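Nucleoside kinase (Methanococcus jannaschii, PDB 2C49) phosphorylates a broad range of nucleosides, inosine, guanosine and cytidine most actively, to their monophosphates, with ATP as the preferred phosphate donor. Local coordinates at residues V11-L16 with F113-A118; L16-N21 with A37-G42; G270-S275 with D291-R296; L183-H188 with D209-T214. All blocks are in the same frame, centred on the assembly; numbering follows the deposited sequence.

Contact 1: V11-L16 with F113-A118; sequences VGHTAL and FLWGAA. With ADN (adenosine), chain C.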
# COMPACT_ATOMS: atom_id res chain seq x y z
N VAL A 11 16.65 -17.52 7.45
CA VAL A 11 15.78 -17.13 8.56
C VAL A 11 15.46 -15.68 8.40
O VAL A 11 16.37 -14.88 8.21
CB VAL A 11 16.49 -17.30 9.92
CG1 VAL A 11 15.52 -16.94 11.09
CG2 VAL A 11 16.99 -18.75 10.08
N GLY A 12 14.16 -15.33 8.53
CA GLY A 12 13.75 -13.93 8.40
C GLY A 12 12.46 -13.84 7.59
O GLY A 12 11.79 -14.85 7.29
N HIS A 13 12.14 -12.64 7.17
CA HIS A 13 10.83 -12.39 6.57
C HIS A 13 10.61 -13.03 5.21
O HIS A 13 11.49 -12.99 4.34
CB HIS A 13 10.64 -10.88 6.36
CG HIS A 13 10.68 -10.08 7.62
ND1 HIS A 13 9.77 -10.24 8.65
CD2 HIS A 13 11.52 -9.09 8.01
CE1 HIS A 13 10.04 -9.37 9.61
NE2 HIS A 13 11.12 -8.69 9.25
N THR A 14 9.41 -13.56 5.07
CA THR A 14 8.74 -13.76 3.81
C THR A 14 7.64 -12.70 3.69
O THR A 14 6.87 -12.47 4.62
CB THR A 14 8.11 -15.17 3.80
OG1 THR A 14 9.19 -16.12 3.90
CG2 THR A 14 7.47 -15.47 2.40
N ALA A 15 7.55 -12.03 2.54
CA ALA A 15 6.67 -10.86 2.46
C ALA A 15 6.13 -10.68 1.06
O ALA A 15 6.70 -11.22 0.12
CB ALA A 15 7.46 -9.58 2.88
N LEU A 16 5.04 -9.92 0.93
CA LEU A 16 4.53 -9.44 -0.36
C LEU A 16 4.90 -7.95 -0.50
O LEU A 16 4.71 -7.15 0.41
CB LEU A 16 3.00 -9.64 -0.52
CG LEU A 16 2.61 -11.12 -0.57
CD1 LEU A 16 1.14 -11.34 -0.40
CD2 LEU A 16 3.16 -11.79 -1.87
N PHE A 113 7.29 -1.05 6.11
CA PHE A 113 7.19 -2.50 6.28
C PHE A 113 6.21 -2.80 7.41
O PHE A 113 6.37 -2.31 8.54
CB PHE A 113 8.57 -3.10 6.53
CG PHE A 113 8.60 -4.59 6.49
CD1 PHE A 113 8.64 -5.27 5.28
CD2 PHE A 113 8.58 -5.31 7.68
CE1 PHE A 113 8.69 -6.68 5.25
CE2 PHE A 113 8.61 -6.71 7.66
CZ PHE A 113 8.70 -7.40 6.46
N LEU A 114 5.17 -3.57 7.07
CA LEU A 114 4.16 -4.00 7.99
C LEU A 114 4.59 -5.35 8.57
O LEU A 114 4.78 -6.33 7.82
CB LEU A 114 2.82 -4.12 7.23
CG LEU A 114 1.53 -3.72 7.84
CD1 LEU A 114 1.71 -2.29 8.36
CD2 LEU A 114 0.32 -3.85 6.85
N TRP A 115 4.72 -5.41 9.90
CA TRP A 115 5.35 -6.52 10.62
C TRP A 115 4.45 -7.75 10.65
O TRP A 115 4.95 -8.87 10.55
CB TRP A 115 5.68 -6.11 12.07
CG TRP A 115 6.81 -6.87 12.80
CD1 TRP A 115 6.68 -7.66 13.92
CD2 TRP A 115 8.21 -6.87 12.48
NE1 TRP A 115 7.92 -8.15 14.31
CE2 TRP A 115 8.87 -7.68 13.45
CE3 TRP A 115 8.98 -6.24 11.49
CZ2 TRP A 115 10.25 -7.91 13.43
CZ3 TRP A 115 10.36 -6.47 11.47
CH2 TRP A 115 10.99 -7.30 12.44
N GLY A 116 3.15 -7.53 10.86
CA GLY A 116 2.14 -8.59 10.84
C GLY A 116 2.56 -9.83 11.61
O GLY A 116 2.94 -9.75 12.78
N ALA A 117 2.56 -10.97 10.92
CA ALA A 117 2.86 -12.27 11.54
C ALA A 117 4.24 -12.36 12.21
O ALA A 117 4.49 -13.25 13.03
CB ALA A 117 2.70 -13.40 10.51
N ALA A 118 5.15 -11.44 11.86
CA ALA A 118 6.47 -11.48 12.49
C ALA A 118 6.45 -11.13 13.99
O ALA A 118 7.45 -11.30 14.67
CB ALA A 118 7.48 -10.62 11.75
O5' ADN C . 15.79 -7.00 0.66
C5' ADN C . 14.68 -6.59 -0.14
C4' ADN C . 13.42 -7.04 0.61
O4' ADN C . 13.35 -6.51 1.94
C3' ADN C . 12.01 -6.97 -0.01
O3' ADN C . 11.55 -8.15 -0.66
C2' ADN C . 11.07 -6.52 1.13
O2' ADN C . 10.08 -7.49 1.49
C1' ADN C . 11.99 -6.36 2.33
N9 ADN C . 11.81 -5.17 3.14
C8 ADN C . 11.60 -3.89 2.73
N7 ADN C . 11.54 -3.06 3.81
C5 ADN C . 11.75 -3.80 4.91
C6 ADN C . 11.82 -3.68 6.36
N6 ADN C . 11.68 -2.47 6.88
N1 ADN C . 12.03 -4.76 7.16
C2 ADN C . 12.21 -6.00 6.66
N3 ADN C . 12.19 -6.24 5.34
C4 ADN C . 11.92 -5.15 4.45

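Contact 2: L16-N21 with A37-G42; sequences LDYIFN and ARKYYG. With ADN (adenosine), chain C.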
# COMPACT_ATOMS: atom_id res chain seq x y z
N LEU A 16 5.04 -9.92 0.93
CA LEU A 16 4.53 -9.44 -0.36
C LEU A 16 4.90 -7.95 -0.50
O LEU A 16 4.71 -7.15 0.41
CB LEU A 16 3.00 -9.64 -0.52
CG LEU A 16 2.61 -11.12 -0.57
CD1 LEU A 16 1.14 -11.34 -0.40
CD2 LEU A 16 3.16 -11.79 -1.87
N ASP A 17 5.46 -7.62 -1.65
CA ASP A 17 6.06 -6.33 -1.91
C ASP A 17 5.27 -5.58 -2.97
O ASP A 17 4.90 -6.17 -4.01
CB ASP A 17 7.42 -6.54 -2.57
CG ASP A 17 8.50 -6.99 -1.62
OD1 ASP A 17 8.29 -7.09 -0.37
OD2 ASP A 17 9.65 -7.21 -2.07
N TYR A 18 5.05 -4.30 -2.71
CA TYR A 18 4.67 -3.33 -3.73
C TYR A 18 5.93 -2.51 -3.98
O TYR A 18 6.62 -2.13 -3.02
CB TYR A 18 3.61 -2.39 -3.14
CG TYR A 18 2.19 -2.89 -3.12
CD1 TYR A 18 1.57 -3.21 -1.90
CD2 TYR A 18 1.44 -2.99 -4.30
CE1 TYR A 18 0.24 -3.61 -1.86
CE2 TYR A 18 0.10 -3.41 -4.27
CZ TYR A 18 -0.49 -3.70 -3.04
OH TYR A 18 -1.81 -4.09 -2.98
N ILE A 19 6.28 -2.28 -5.24
CA ILE A 19 7.53 -1.58 -5.58
C ILE A 19 7.19 -0.44 -6.56
O ILE A 19 6.61 -0.70 -7.62
CB ILE A 19 8.55 -2.58 -6.20
CG1 ILE A 19 8.77 -3.82 -5.28
CG2 ILE A 19 9.85 -1.89 -6.57
CD1 ILE A 19 9.60 -4.93 -5.91
N PHE A 20 7.54 0.80 -6.19
CA PHE A 20 7.15 1.98 -6.97
C PHE A 20 8.36 2.85 -7.38
O PHE A 20 9.30 3.05 -6.60
CB PHE A 20 6.17 2.90 -6.22
CG PHE A 20 5.04 2.19 -5.52
CD1 PHE A 20 5.17 1.80 -4.18
CD2 PHE A 20 3.84 1.95 -6.17
CE1 PHE A 20 4.13 1.17 -3.52
CE2 PHE A 20 2.80 1.32 -5.53
CZ PHE A 20 2.94 0.92 -4.20
N ASN A 21 8.29 3.34 -8.62
CA ASN A 21 9.21 4.33 -9.16
C ASN A 21 8.59 5.70 -9.04
O ASN A 21 7.43 5.92 -9.45
CB ASN A 21 9.47 4.06 -10.63
CG ASN A 21 10.41 2.92 -10.84
OD1 ASN A 21 11.62 3.11 -10.87
ND2 ASN A 21 9.86 1.71 -11.01
N ALA A 37 -0.20 -0.89 -9.87
CA ALA A 37 0.63 -1.64 -8.94
C ALA A 37 0.23 -3.10 -8.86
O ALA A 37 -0.94 -3.47 -9.07
CB ALA A 37 0.65 -1.02 -7.52
N ARG A 38 1.25 -3.87 -8.54
CA ARG A 38 1.23 -5.30 -8.51
C ARG A 38 2.02 -5.76 -7.29
O ARG A 38 2.98 -5.11 -6.92
CB ARG A 38 2.03 -5.79 -9.71
CG ARG A 38 1.37 -6.77 -10.65
CD ARG A 38 2.49 -7.57 -11.31
NE ARG A 38 3.12 -8.47 -10.37
CZ ARG A 38 3.38 -9.73 -10.65
NH1 ARG A 38 3.09 -10.23 -11.84
NH2 ARG A 38 3.97 -10.50 -9.73
N LYS A 39 1.62 -6.85 -6.66
CA LYS A 39 2.41 -7.35 -5.53
C LYS A 39 3.39 -8.35 -6.06
O LYS A 39 3.08 -9.10 -6.98
CB LYS A 39 1.55 -8.05 -4.48
CG LYS A 39 0.47 -7.20 -3.80
CD LYS A 39 -0.41 -8.07 -2.89
CE LYS A 39 -1.59 -7.27 -2.29
NZ LYS A 39 -2.63 -6.93 -3.36
N TYR A 40 4.59 -8.36 -5.47
CA TYR A 40 5.65 -9.30 -5.84
C TYR A 40 6.04 -10.15 -4.65
O TYR A 40 5.99 -9.67 -3.51
CB TYR A 40 6.87 -8.52 -6.29
CG TYR A 40 6.60 -7.69 -7.52
CD1 TYR A 40 6.07 -6.39 -7.41
CD2 TYR A 40 6.83 -8.21 -8.78
CE1 TYR A 40 5.84 -5.63 -8.55
CE2 TYR A 40 6.58 -7.44 -9.93
CZ TYR A 40 6.08 -6.16 -9.80
OH TYR A 40 5.84 -5.41 -10.92
N TYR A 41 6.41 -11.40 -4.93
CA TYR A 41 7.01 -12.27 -3.94
C TYR A 41 8.31 -11.62 -3.43
O TYR A 41 9.14 -11.19 -4.21
CB TYR A 41 7.25 -13.66 -4.54
CG TYR A 41 5.98 -14.39 -5.03
CD1 TYR A 41 6.00 -15.16 -6.18
CD2 TYR A 41 4.79 -14.32 -4.31
CE1 TYR A 41 4.84 -15.85 -6.63
CE2 TYR A 41 3.63 -14.99 -4.72
CZ TYR A 41 3.67 -15.76 -5.89
OH TYR A 41 2.55 -16.42 -6.31
N GLY A 42 8.42 -11.50 -2.11
CA GLY A 42 9.45 -10.71 -1.47
C GLY A 42 9.81 -11.22 -0.09
O GLY A 42 9.51 -12.38 0.24
O5' ADN C . 15.79 -7.00 0.66
C5' ADN C . 14.68 -6.59 -0.14
C4' ADN C . 13.42 -7.04 0.61
O4' ADN C . 13.35 -6.51 1.94
C3' ADN C . 12.01 -6.97 -0.01
O3' ADN C . 11.55 -8.15 -0.66
C2' ADN C . 11.07 -6.52 1.13
O2' ADN C . 10.08 -7.49 1.49
C1' ADN C . 11.99 -6.36 2.33
N9 ADN C . 11.81 -5.17 3.14
C8 ADN C . 11.60 -3.89 2.73
N7 ADN C . 11.54 -3.06 3.81
C5 ADN C . 11.75 -3.80 4.91
C6 ADN C . 11.82 -3.68 6.36
N6 ADN C . 11.68 -2.47 6.88
N1 ADN C . 12.03 -4.76 7.16
C2 ADN C . 12.21 -6.00 6.66
N3 ADN C . 12.19 -6.24 5.34
C4 ADN C . 11.92 -5.15 4.45
O HOH W 1 9.89 -8.57 -4.57
O HOH W 2 4.08 -2.81 -7.08

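Contact 3: G270-S275 with D291-R296; sequences GAATAS and DKVVER. With ANP (phosphoaminophosphonic acid-adenylate ester), chain F.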
# COMPACT_ATOMS: atom_id res chain seq x y z
N GLY A 270 28.21 -13.32 -6.35
CA GLY A 270 27.18 -12.46 -5.77
C GLY A 270 26.90 -11.27 -6.71
O GLY A 270 25.76 -10.93 -6.99
N ALA A 271 27.97 -10.67 -7.21
CA ALA A 271 27.83 -9.47 -8.02
C ALA A 271 27.14 -9.77 -9.35
O ALA A 271 26.32 -8.95 -9.81
CB ALA A 271 29.17 -8.79 -8.24
N ALA A 272 27.48 -10.92 -9.95
CA ALA A 272 26.91 -11.28 -11.25
C ALA A 272 25.47 -11.78 -11.12
O ALA A 272 24.68 -11.62 -12.05
CB ALA A 272 27.78 -12.32 -11.97
N THR A 273 25.14 -12.34 -9.95
CA THR A 273 23.78 -12.78 -9.67
C THR A 273 22.89 -11.55 -9.59
O THR A 273 21.84 -11.50 -10.23
CB THR A 273 23.69 -13.56 -8.35
OG1 THR A 273 24.54 -14.72 -8.43
CG2 THR A 273 22.28 -14.13 -8.15
N ALA A 274 23.35 -10.55 -8.83
CA ALA A 274 22.60 -9.30 -8.66
C ALA A 274 22.36 -8.54 -9.98
O ALA A 274 21.29 -7.94 -10.19
CB ALA A 274 23.28 -8.41 -7.60
N SER A 275 23.35 -8.60 -10.88
CA SER A 275 23.23 -7.96 -12.19
C SER A 275 22.08 -8.49 -13.04
O SER A 275 21.55 -7.76 -13.87
CB SER A 275 24.56 -8.02 -12.97
OG SER A 275 24.78 -9.33 -13.49
N ASP A 291 24.68 -21.49 -14.35
CA ASP A 291 25.36 -21.43 -15.64
C ASP A 291 25.31 -20.01 -16.23
O ASP A 291 26.33 -19.49 -16.68
CB ASP A 291 24.80 -22.48 -16.62
CG ASP A 291 25.21 -23.91 -16.23
OD1 ASP A 291 26.08 -24.08 -15.33
OD2 ASP A 291 24.71 -24.92 -16.78
N LYS A 292 24.14 -19.37 -16.19
CA LYS A 292 24.00 -18.00 -16.70
C LYS A 292 24.90 -17.03 -15.94
O LYS A 292 25.50 -16.14 -16.53
CB LYS A 292 22.54 -17.52 -16.65
CG LYS A 292 21.59 -18.31 -17.58
CD LYS A 292 21.68 -17.86 -19.02
CE LYS A 292 20.67 -18.60 -19.89
NZ LYS A 292 19.29 -18.07 -19.73
N VAL A 293 25.00 -17.21 -14.63
CA VAL A 293 25.76 -16.29 -13.79
C VAL A 293 27.24 -16.40 -14.08
O VAL A 293 27.95 -15.38 -14.15
CB VAL A 293 25.52 -16.59 -12.32
CG1 VAL A 293 26.55 -15.87 -11.46
CG2 VAL A 293 24.16 -16.17 -11.95
N VAL A 294 27.70 -17.64 -14.21
CA VAL A 294 29.09 -17.95 -14.52
C VAL A 294 29.43 -17.47 -15.92
O VAL A 294 30.48 -16.86 -16.13
CB VAL A 294 29.36 -19.48 -14.38
CG1 VAL A 294 30.64 -19.89 -15.12
CG2 VAL A 294 29.42 -19.85 -12.90
N GLU A 295 28.55 -17.74 -16.89
CA GLU A 295 28.75 -17.25 -18.25
C GLU A 295 28.96 -15.74 -18.25
O GLU A 295 29.91 -15.25 -18.83
CB GLU A 295 27.58 -17.67 -19.15
CG GLU A 295 27.61 -17.16 -20.57
CD GLU A 295 26.41 -17.64 -21.37
OE1 GLU A 295 25.27 -17.42 -20.91
OE2 GLU A 295 26.61 -18.27 -22.43
N ARG A 296 28.07 -15.00 -17.58
CA ARG A 296 28.23 -13.55 -17.41
C ARG A 296 29.56 -13.14 -16.74
O ARG A 296 30.21 -12.19 -17.20
CB ARG A 296 27.04 -12.95 -16.64
CG ARG A 296 27.07 -11.44 -16.58
CD ARG A 296 25.76 -10.82 -16.15
NE ARG A 296 24.81 -10.71 -17.27
CZ ARG A 296 23.60 -10.17 -17.17
NH1 ARG A 296 23.19 -9.67 -16.01
NH2 ARG A 296 22.80 -10.10 -18.24
PG ANP F . 18.02 -1.69 -1.54
O1G ANP F . 16.74 -2.58 -1.90
O2G ANP F . 17.70 -0.14 -1.63
O3G ANP F . 18.44 -2.04 -0.05
PB ANP F . 20.91 -1.61 -2.05
O1B ANP F . 20.96 -0.06 -1.69
O2B ANP F . 20.89 -2.46 -0.69
N3B ANP F . 19.33 -1.99 -2.67
PA ANP F . 23.25 -3.02 -2.63
O1A ANP F . 24.49 -2.43 -1.81
O2A ANP F . 22.55 -4.19 -1.79
O3A ANP F . 22.13 -1.95 -3.08
O5' ANP F . 23.82 -3.69 -3.98
C5' ANP F . 24.16 -5.05 -3.81
C4' ANP F . 25.02 -5.51 -4.96
O4' ANP F . 24.26 -5.78 -6.16
C3' ANP F . 26.22 -4.66 -5.35
O3' ANP F . 27.41 -4.85 -4.64
C2' ANP F . 26.28 -4.74 -6.87
O2' ANP F . 27.21 -5.78 -7.17
C1' ANP F . 24.97 -5.35 -7.32
N9 ANP F . 24.29 -4.19 -7.94
C8 ANP F . 23.68 -3.13 -7.33
N7 ANP F . 23.18 -2.20 -8.19
C5 ANP F . 23.48 -2.68 -9.41
C6 ANP F . 23.30 -2.28 -10.82
N6 ANP F . 22.64 -1.12 -11.05
N1 ANP F . 23.77 -3.08 -11.82
C2 ANP F . 24.42 -4.25 -11.61
N3 ANP F . 24.65 -4.73 -10.36
C4 ANP F . 24.19 -3.93 -9.23

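Contact 4: L183-H188 with D209-T214; sequences LFMNKH and DALIVT. With ANP (phosphoaminophosphonic acid-adenylate ester), chain F.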
# COMPACT_ATOMS: atom_id res chain seq x y z
N LEU A 183 29.28 -11.48 7.96
CA LEU A 183 28.44 -10.32 8.20
C LEU A 183 28.32 -9.52 6.89
O LEU A 183 29.33 -9.06 6.35
CB LEU A 183 29.13 -9.42 9.28
CG LEU A 183 28.34 -8.21 9.81
CD1 LEU A 183 26.98 -8.68 10.38
CD2 LEU A 183 29.13 -7.41 10.90
N PHE A 184 27.08 -9.33 6.42
CA PHE A 184 26.78 -8.58 5.21
C PHE A 184 26.00 -7.31 5.60
O PHE A 184 25.02 -7.39 6.34
CB PHE A 184 25.86 -9.37 4.27
CG PHE A 184 26.51 -10.61 3.63
CD1 PHE A 184 26.49 -11.84 4.29
CD2 PHE A 184 27.09 -10.53 2.37
CE1 PHE A 184 27.05 -13.00 3.68
CE2 PHE A 184 27.64 -11.66 1.73
CZ PHE A 184 27.63 -12.91 2.40
N MET A 185 26.44 -6.17 5.07
CA MET A 185 25.70 -4.91 5.20
C MET A 185 25.82 -4.08 3.93
O MET A 185 26.86 -4.14 3.25
CB MET A 185 26.26 -4.12 6.39
CG MET A 185 25.89 -4.75 7.72
SD MET A 185 26.39 -3.82 9.21
CE MET A 185 28.08 -3.99 9.11
N ASN A 186 24.78 -3.29 3.72
CA ASN A 186 24.71 -2.23 2.75
C ASN A 186 25.70 -1.18 3.21
O ASN A 186 26.12 -1.19 4.37
CB ASN A 186 23.41 -1.47 2.91
CG ASN A 186 22.53 -1.57 1.73
OD1 ASN A 186 22.89 -2.18 0.73
ND2 ASN A 186 21.34 -0.97 1.81
N LYS A 187 26.07 -0.26 2.34
CA LYS A 187 26.87 0.90 2.75
C LYS A 187 26.14 1.69 3.85
O LYS A 187 26.76 2.14 4.80
CB LYS A 187 27.18 1.81 1.55
CG LYS A 187 25.98 2.31 0.77
CD LYS A 187 26.38 2.73 -0.64
CE LYS A 187 26.54 4.23 -0.75
NZ LYS A 187 26.16 4.73 -2.10
N HIS A 188 24.81 1.82 3.72
CA HIS A 188 23.99 2.59 4.67
C HIS A 188 23.90 1.92 6.04
O HIS A 188 24.07 2.58 7.08
CB HIS A 188 22.58 2.77 4.10
CG HIS A 188 22.56 3.48 2.78
ND1 HIS A 188 22.05 2.90 1.63
CD2 HIS A 188 23.03 4.69 2.41
CE1 HIS A 188 22.18 3.74 0.62
NE2 HIS A 188 22.78 4.83 1.07
N ASP A 209 34.54 -13.77 10.65
CA ASP A 209 35.50 -14.25 9.63
C ASP A 209 35.55 -13.39 8.38
O ASP A 209 36.61 -13.24 7.76
CB ASP A 209 35.19 -15.71 9.25
CG ASP A 209 35.32 -16.65 10.44
OD1 ASP A 209 36.32 -16.57 11.14
OD2 ASP A 209 34.45 -17.48 10.77
N ALA A 210 34.42 -12.83 8.01
CA ALA A 210 34.37 -12.00 6.81
C ALA A 210 33.31 -10.94 6.99
O ALA A 210 32.23 -11.24 7.47
CB ALA A 210 34.08 -12.84 5.55
N LEU A 211 33.65 -9.71 6.62
CA LEU A 211 32.71 -8.61 6.70
C LEU A 211 32.51 -8.22 5.25
O LEU A 211 33.48 -7.88 4.57
CB LEU A 211 33.34 -7.44 7.49
CG LEU A 211 32.72 -6.03 7.38
CD1 LEU A 211 31.26 -5.99 7.90
CD2 LEU A 211 33.57 -4.90 8.05
N ILE A 212 31.29 -8.29 4.76
CA ILE A 212 31.04 -7.90 3.35
C ILE A 212 30.23 -6.63 3.31
O ILE A 212 29.10 -6.60 3.80
CB ILE A 212 30.30 -9.04 2.57
CG1 ILE A 212 31.11 -10.35 2.62
CG2 ILE A 212 30.05 -8.60 1.06
CD1 ILE A 212 30.83 -11.28 3.89
N VAL A 213 30.81 -5.55 2.76
CA VAL A 213 30.07 -4.31 2.67
C VAL A 213 29.76 -4.02 1.21
O VAL A 213 30.67 -3.87 0.40
CB VAL A 213 30.85 -3.13 3.36
CG1 VAL A 213 30.04 -1.82 3.33
CG2 VAL A 213 31.18 -3.51 4.81
N THR A 214 28.48 -4.01 0.86
CA THR A 214 28.13 -3.68 -0.53
C THR A 214 27.95 -2.19 -0.69
O THR A 214 27.60 -1.50 0.26
CB THR A 214 26.87 -4.42 -1.03
OG1 THR A 214 25.73 -4.03 -0.24
CG2 THR A 214 27.01 -5.91 -0.77
PG ANP F . 18.02 -1.69 -1.54
O1G ANP F . 16.74 -2.58 -1.90
O2G ANP F . 17.70 -0.14 -1.63
O3G ANP F . 18.44 -2.04 -0.05
PB ANP F . 20.91 -1.61 -2.05
O1B ANP F . 20.96 -0.06 -1.69
O2B ANP F . 20.89 -2.46 -0.69
N3B ANP F . 19.33 -1.99 -2.67
PA ANP F . 23.25 -3.02 -2.63
O1A ANP F . 24.49 -2.43 -1.81
O2A ANP F . 22.55 -4.19 -1.79
O3A ANP F . 22.13 -1.95 -3.08
O5' ANP F . 23.82 -3.69 -3.98
C5' ANP F . 24.16 -5.05 -3.81
C4' ANP F . 25.02 -5.51 -4.96
O4' ANP F . 24.26 -5.78 -6.16
C3' ANP F . 26.22 -4.66 -5.35
O3' ANP F . 27.41 -4.85 -4.64
C2' ANP F . 26.28 -4.74 -6.87
O2' ANP F . 27.21 -5.78 -7.17
C1' ANP F . 24.97 -5.35 -7.32
N9 ANP F . 24.29 -4.19 -7.94
C8 ANP F . 23.68 -3.13 -7.33
N7 ANP F . 23.18 -2.20 -8.19
C5 ANP F . 23.48 -2.68 -9.41
C6 ANP F . 23.30 -2.28 -10.82
N6 ANP F . 22.64 -1.12 -11.05
N1 ANP F . 23.77 -3.08 -11.82
C2 ANP F . 24.42 -4.25 -11.61
N3 ANP F . 24.65 -4.73 -10.36
C4 ANP F . 24.19 -3.93 -9.23

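Contact 1: V11-L16 with F113-A118
His-13 meets Phe-113 and Trp-115 in a small aromatic cluster beside the adenine of bound adenosine. The edge of Phe-113 is turned to one face of the imidazole, with CZ 3.5 Å from His-13 CG and the two planes at 54°. The imidazole in turn presents its own edge to the six-membered ring of Trp-115 in an offset edge-to-face pair, NE2 lying 3.2 Å from Trp-115 CZ3. At the same rim, CE1 of His-13 lies 3.6 Å from CB of Ala-118, where a small residue fits. A flat phenyl suits position 113, a substrate-binding residue: the purine lies over one of its faces, and Phe-113 CG comes 3.3 Å from C6 of adenosine. With its CG anti to the backbone N (chi1 -170°), the ring is carried from its strand in beneath the base. Ala-15 CB packs on Phe-113 CE1 at 3.9 Å and also borders the ribose. Further out, Asp-164 takes a hydrogen bond from His-13 NE2 and so fixes the turn of the imidazole. The contact joins the linker between strands 7-11 and 15-21 to the end of strand 109-114, which pairs in parallel with a strand of the second subunit.

Contact 2: L16-N21 with A37-G42
Tyr-18 and Lys-39 both set CG beside the backbone N (chi1 -81° and -61°), and their side chains run alongside each other on one face of the sheet. The lysine chain lies over the phenol, CG 4.0 Å from the ring centroid in a CH-pi contact, then bends at its last torsion to bring NZ within 3.0 Å of Tyr-18 OH, to which it donates a hydrogen bond. Glu-95 of the second subunit holds both groups, in a salt bridge with Lys-39 NZ and a hydrogen bond with Tyr-18 OH. A phenylalanine here would probably leave Lys-39 NZ and that glutamate each without one hydrogen-bonding partner. On this face Leu-16 CD2 also packs at the edge of the Tyr-41 ring.

Asp-17 and Tyr-40, a hydrogen-bonded antiparallel pair, exchange both backbone bonds, Tyr-40 N reaching Asp-17 O at 2.7 Å. The carboxylate of Asp-17 grips the ribose with both oxygens: OD1 takes a bond from O2' (2.6 Å) and OD2 one from O3' (2.5 Å). A water links OD2 to Tyr-41 O. Gly-42 suits its place, because a CB there would run into OD2. Strands 15-21 and 39-42 belong to the small four-stranded sheet that, as in ribokinase relatives, forms the lid over the substrate, its aspartate reading the ribose diol.

Contact 3: G270-S275 with D291-R296
Apolar packing between two helices is carried by Ala-272 and Val-293, whose CB and CG1 lie 3.8 Å apart. The small methyl of Ala-272 suits the place where the CA atoms of the segments come nearest, 5.7 Å for Ala-272 and Val-293. The Val-293 methyls also rest against the hydroxyl of Thr-273, whose polar need is met by Ile-269 O in its own helix. The axes pass 8.9 Å apart at an angle of 108°, so the helices pack steeply across each other beside the nucleotide, in the alpha/beta domain of the ribokinase fold. Helix 263-277 is the one that faces the ATP analogue, Ala-274 CB lying 3.2 Å from its O4'.

The polar part lies at Ser-275, where a small hydroxyl residue can both return a bond to its own helix and accept one from the arginine. Its OG, placed between backbone N and carbonyl carbon (chi1 75°), donates to Ala-272 O at 2.7 Å and accepts from Arg-296 NH1 at 3.0 Å, in the guanidinium plane and nearly straight (165°). An alanine here would probably leave Arg-296 NH1 without this acceptor and its guanidinium less firmly held. Glu-279 forms a salt bridge with NH2 of the same arginine, and Phe-276 meets it in a cation-pi contact.

Contact 4: L183-H188 with D209-T214
Parallel strand pairing of 183-185 with 210-214 forms this contact inside the large mixed sheet, and the two segments lead to the ATP analogue through Asn-186 and Thr-214. The segment axes lie 4.7 Å apart at 12°. Four backbone bonds alternate across the pair, from Leu-183 N to Ala-210 O at one end to Thr-214 N to Met-185 O at the other; Ile-212 uses both its N and its O.

Phe-184 and Ile-212 extend side by side on one face. Ile-212 CD1 sits over the centre of the phenyl ring, 3.9 Å from its centroid in a CH-pi contact, while CB lies 3.5 Å from Phe-184 CD2. A beta-branched residue suits the strand and packs against helix 245-258, where Phe-253 meets Phe-184 edge-to-face. Helices 187-197 and 201-205 connect the two strands along the chain, as in the Rossmann-like alpha/beta core of the ribokinase fold.

On the other face Leu-211 CD1 meets both Leu-183 CD2 and Met-185 CE, each at 3.9 Å, under Phe-190 and Tyr-204. Flexible Met-185, bent at chi3 (-69°), folds its methyl onto the leucine. Two ATP-binding residues follow: Thr-214, whose OG1 donates to O1A of the nucleotide at 2.6 Å, and Asn-186, whose side chain lies beside the beta phosphate.

In the fold
Contacts 1 and 2 share Leu-16 and strand 15-21; contact 2 is nested within the loop closed by contact 1, and they touch where Ala-15 N probably bonds to Gly-42 O. Both serve the nucleoside and reach the second subunit, yet contact 1 is buried and aromatic around the base, whereas contact 2 is partly buried and mixes strand pairing with charged and polar groups. Contacts 3 and 4 are buried and flank the ATP analogue, their nearest atoms about 8 Å apart. Contact 4 is sheet core, with apolar faces and polar residues next to the nucleotide; contact 3 is helix packing with one serine-arginine bond. Contact 4 lies across the chain's centre from contacts 1 and 2.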